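Penicillin-binding protein activator LpoA (Escherichia coli, PDB 6DR3) activates the peptidoglycan synthase PBP1a from the outer membrane, stimulating its transpeptidase activity in vitro, and is represented here by its helical amino-terminal domain. Local coordinates at residues A[167-170]-A[171-174]; A[203-207]-A[208-212]. All blocks are in the same frame, centred on the assembly; numbering follows the deposited sequence.

Contact 1: residues A[167-170]-A[171-174]; sequences ADEN and ILQG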
# COMPACT_ATOMS: atom_id res chain seq x y z
N ALA A 167 -21.63 7.74 -0.29
CA ALA A 167 -22.50 7.07 0.67
C ALA A 167 -21.98 5.69 1.05
O ALA A 167 -22.20 5.23 2.17
CB ALA A 167 -23.92 6.95 0.10
N ASP A 168 -21.28 5.02 0.13
CA ASP A 168 -20.81 3.65 0.36
C ASP A 168 -19.42 3.59 0.96
O ASP A 168 -18.83 2.50 1.02
CB ASP A 168 -20.84 2.87 -0.96
CG ASP A 168 -19.92 3.45 -2.01
OD1 ASP A 168 -19.28 4.49 -1.74
OD2 ASP A 168 -19.83 2.87 -3.11
N GLU A 169 -18.87 4.71 1.42
CA GLU A 169 -17.54 4.73 2.04
C GLU A 169 -17.69 4.74 3.56
O GLU A 169 -17.39 5.72 4.25
CB GLU A 169 -16.75 5.94 1.55
CG GLU A 169 -16.32 5.85 0.09
CD GLU A 169 -15.52 7.06 -0.35
OE1 GLU A 169 -16.11 8.15 -0.49
OE2 GLU A 169 -14.29 6.92 -0.55
N ASN A 170 -18.16 3.61 4.09
CA ASN A 170 -18.43 3.53 5.52
C ASN A 170 -17.15 3.46 6.34
O ASN A 170 -17.12 3.92 7.48
CB ASN A 170 -19.31 2.31 5.83
CG ASN A 170 -20.00 2.43 7.18
OD1 ASN A 170 -20.43 3.51 7.59
ND2 ASN A 170 -20.10 1.31 7.90
N ILE A 171 -16.08 2.89 5.78
CA ILE A 171 -14.82 2.85 6.51
C ILE A 171 -14.22 4.25 6.60
O ILE A 171 -13.78 4.68 7.67
CB ILE A 171 -13.84 1.85 5.85
CG1 ILE A 171 -14.33 0.42 6.09
CG2 ILE A 171 -12.42 2.04 6.38
CD1 ILE A 171 -13.49 -0.67 5.43
N LEU A 172 -14.20 4.98 5.48
CA LEU A 172 -13.72 6.35 5.51
C LEU A 172 -14.58 7.21 6.43
O LEU A 172 -14.06 8.03 7.20
CB LEU A 172 -13.71 6.93 4.10
CG LEU A 172 -13.24 8.39 3.96
CD1 LEU A 172 -11.84 8.57 4.53
CD2 LEU A 172 -13.29 8.82 2.51
N GLN A 173 -15.90 7.03 6.38
CA GLN A 173 -16.77 7.76 7.30
C GLN A 173 -16.41 7.47 8.75
O GLN A 173 -16.38 8.37 9.58
CB GLN A 173 -18.24 7.40 7.03
CG GLN A 173 -19.22 8.23 7.85
CD GLN A 173 -20.66 7.78 7.68
OE1 GLN A 173 -20.93 6.66 7.25
NE2 GLN A 173 -21.60 8.66 8.03
N GLY A 174 -16.13 6.20 9.06
CA GLY A 174 -15.72 5.86 10.41
C GLY A 174 -14.41 6.52 10.80
O GLY A 174 -14.25 6.98 11.93
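Glu169 and Leu172 meet side by side at the start of helix 170-185, their side chains pointing the same way. The carboxylate of Glu169 lies against one methyl of Leu172, with OE2 of Glu169 3.7 Å from CD2 of Leu172. Nearer the backbone, CB of Glu169 is 4.1 Å from CB of Leu172. Glu169 has CG beside its backbone N (chi1 -70°) and an extended chain beyond it. This carries the carboxylate along the leucine and on to its polar partners. OE2 forms a salt bridge with Arg127, and OE1 accepts a hydrogen bond from the backbone N of Asn166. Two partners therefore hold the carboxylate, one for each oxygen, and the charge of Arg127 would favour its ionised form.

The backbone of the same residue opens the helix. Glu169 is the N-cap, and its O accepts from Gln173 N at 2.9 Å, with an N-H...O angle of 160°. The next bond runs from Gly174 N to Asn170 O, also 2.9 Å. These are the first two i to i+4 bonds of the helix. CB of Gln173 packs 3.4 Å from Glu169 O. On the exposed side, the side chains of Asn170 and Gln173 come together with their amide planes 70° apart.

Further out, side chains of neighbouring helices surround the helix start. Leu172 is buried against Leu126 and Ile130 of helix 123-132, which also supplies Arg127. Ile171 packs on Ile130 too, and touches Asn206 in the loop after helix 189-202. The O of Gly174 accepts from the indole NE1 of Trp199. Through these contacts the first turn of helix 170-185 joins helix 123-132 to helix 189-202 and its following loop.

Contact 2: residues A[203-207]-A[208-212]; sequences YPNNP and GAKML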
# COMPACT_ATOMS: atom_id res chain seq x y z
N TYR A 203 -18.24 1.98 15.14
CA TYR A 203 -17.75 1.45 13.87
C TYR A 203 -16.91 0.21 14.17
O TYR A 203 -15.69 0.20 13.95
CB TYR A 203 -16.95 2.50 13.11
CG TYR A 203 -17.77 3.70 12.68
CD1 TYR A 203 -18.51 3.68 11.51
CD2 TYR A 203 -17.79 4.86 13.45
CE1 TYR A 203 -19.26 4.77 11.12
CE2 TYR A 203 -18.54 5.96 13.06
CZ TYR A 203 -19.27 5.91 11.89
OH TYR A 203 -20.02 6.99 11.50
N PRO A 204 -17.53 -0.86 14.67
CA PRO A 204 -16.76 -2.05 15.04
C PRO A 204 -16.07 -2.73 13.86
O PRO A 204 -15.13 -3.51 14.08
CB PRO A 204 -17.81 -2.96 15.68
CG PRO A 204 -19.10 -2.52 15.08
CD PRO A 204 -18.97 -1.04 14.89
N ASN A 205 -16.51 -2.47 12.63
CA ASN A 205 -15.88 -3.06 11.46
C ASN A 205 -14.66 -2.27 10.99
O ASN A 205 -13.88 -2.79 10.18
CB ASN A 205 -16.88 -3.17 10.31
CG ASN A 205 -16.33 -3.94 9.12
OD1 ASN A 205 -15.55 -4.88 9.29
ND2 ASN A 205 -16.72 -3.54 7.92
N ASN A 206 -14.48 -1.05 11.46
CA ASN A 206 -13.36 -0.24 11.01
C ASN A 206 -12.05 -0.91 11.40
O ASN A 206 -11.91 -1.36 12.55
CB ASN A 206 -13.44 1.16 11.60
CG ASN A 206 -12.44 2.12 10.98
OD1 ASN A 206 -11.26 2.12 11.32
ND2 ASN A 206 -12.92 2.95 10.06
N PRO A 207 -11.06 -1.01 10.50
CA PRO A 207 -9.79 -1.65 10.88
C PRO A 207 -9.15 -1.03 12.10
O PRO A 207 -8.52 -1.74 12.90
CB PRO A 207 -8.92 -1.45 9.63
CG PRO A 207 -9.89 -1.34 8.51
CD PRO A 207 -11.08 -0.62 9.08
N GLY A 208 -9.29 0.29 12.29
CA GLY A 208 -8.74 0.94 13.46
C GLY A 208 -9.48 0.63 14.75
O GLY A 208 -8.93 0.84 15.83
N ALA A 209 -10.72 0.14 14.65
CA ALA A 209 -11.45 -0.27 15.85
C ALA A 209 -10.89 -1.57 16.41
O ALA A 209 -10.79 -1.73 17.63
CB ALA A 209 -12.93 -0.43 15.53
N LYS A 210 -10.51 -2.50 15.53
CA LYS A 210 -9.91 -3.75 15.95
C LYS A 210 -8.41 -3.61 16.22
O LYS A 210 -7.84 -4.45 16.92
CB LYS A 210 -10.12 -4.82 14.87
CG LYS A 210 -11.54 -4.90 14.34
CD LYS A 210 -11.64 -5.87 13.18
CE LYS A 210 -12.37 -5.26 11.99
NZ LYS A 210 -12.27 -6.11 10.78
N MET A 211 -7.78 -2.57 15.67
CA MET A 211 -6.33 -2.40 15.77
C MET A 211 -6.08 -0.89 15.84
O MET A 211 -5.90 -0.22 14.82
CB MET A 211 -5.63 -3.04 14.58
CG MET A 211 -4.14 -3.23 14.74
SD MET A 211 -3.38 -4.05 13.32
CE MET A 211 -4.21 -5.64 13.32
N LEU A 212 -6.08 -0.36 17.06
CA LEU A 212 -6.06 1.08 17.25
C LEU A 212 -4.75 1.67 16.71
O LEU A 212 -3.69 1.04 16.83
CB LEU A 212 -6.22 1.44 18.72
CG LEU A 212 -7.63 1.38 19.30
CD1 LEU A 212 -7.58 1.50 20.81
CD2 LEU A 212 -8.50 2.49 18.71
O HOH W 1 -11.72 -4.51 8.77
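Lys210 reaches back past Pro207, Pro204 and Asn205, in the turn before its own short helix. CB of Lys210 is 4.0 Å from Pro207 O. CG of Lys210 then passes Pro204 O at 3.9 Å. The chain bends at chi3 (-131°), and CE of Lys210 comes to 3.4 Å from Asn205 O. At the tip, NZ of Lys210 donates to the O of a water at 2.6 Å, and this water donates to Asn205 O. The bridge ties the ammonium group to the backbone of the turn. The side chain of Asn205 runs beside the lysine, pointing the same way.

Asn206 caps the helix. With CG anti to the backbone N (chi1 -170°), OD1 of Asn206 turns to the first turn and accepts from Gly208 N at 2.9 Å, the donor tilted 19° from the carbonyl plane. The backbone O of Asn206 accepts from Ala209 N at 2.8 Å and, weakly, from Lys210 N. The methyl CB of Ala209 fits against Tyr203 O, 3.2 Å away. That oxygen also accepts from Asn206 N, closing the type I beta turn 203-206. Beyond the segments, Ala209 and Asn206 both pack on Trp199. Asparagine at the N-cap and proline as the first helical residue are both common at helix starts; here a type I beta turn leads into them.

Overall arrangement
Following the chain from the N terminus, contact 1 comes first, where the loop after helix 157-161 ends and helix 170-185 begins. The chain then runs through that helix and back along helix 189-202. Contact 2 follows, where the next loop turns into helix 207-210. The two lie in series, neither nested nor crossed, and both are helix starts. The centres of contact 1 and contact 2 are about 13 Å apart, and the two touch directly. Asn206 ND2 lies 3.1 Å from Ile171 O, and the ring of Tyr203 packs on Gly174. The paired helices thus bring the turn 203-206 back to the start of helix 170-185, within the all-helical, TPR-like amino-terminal domain.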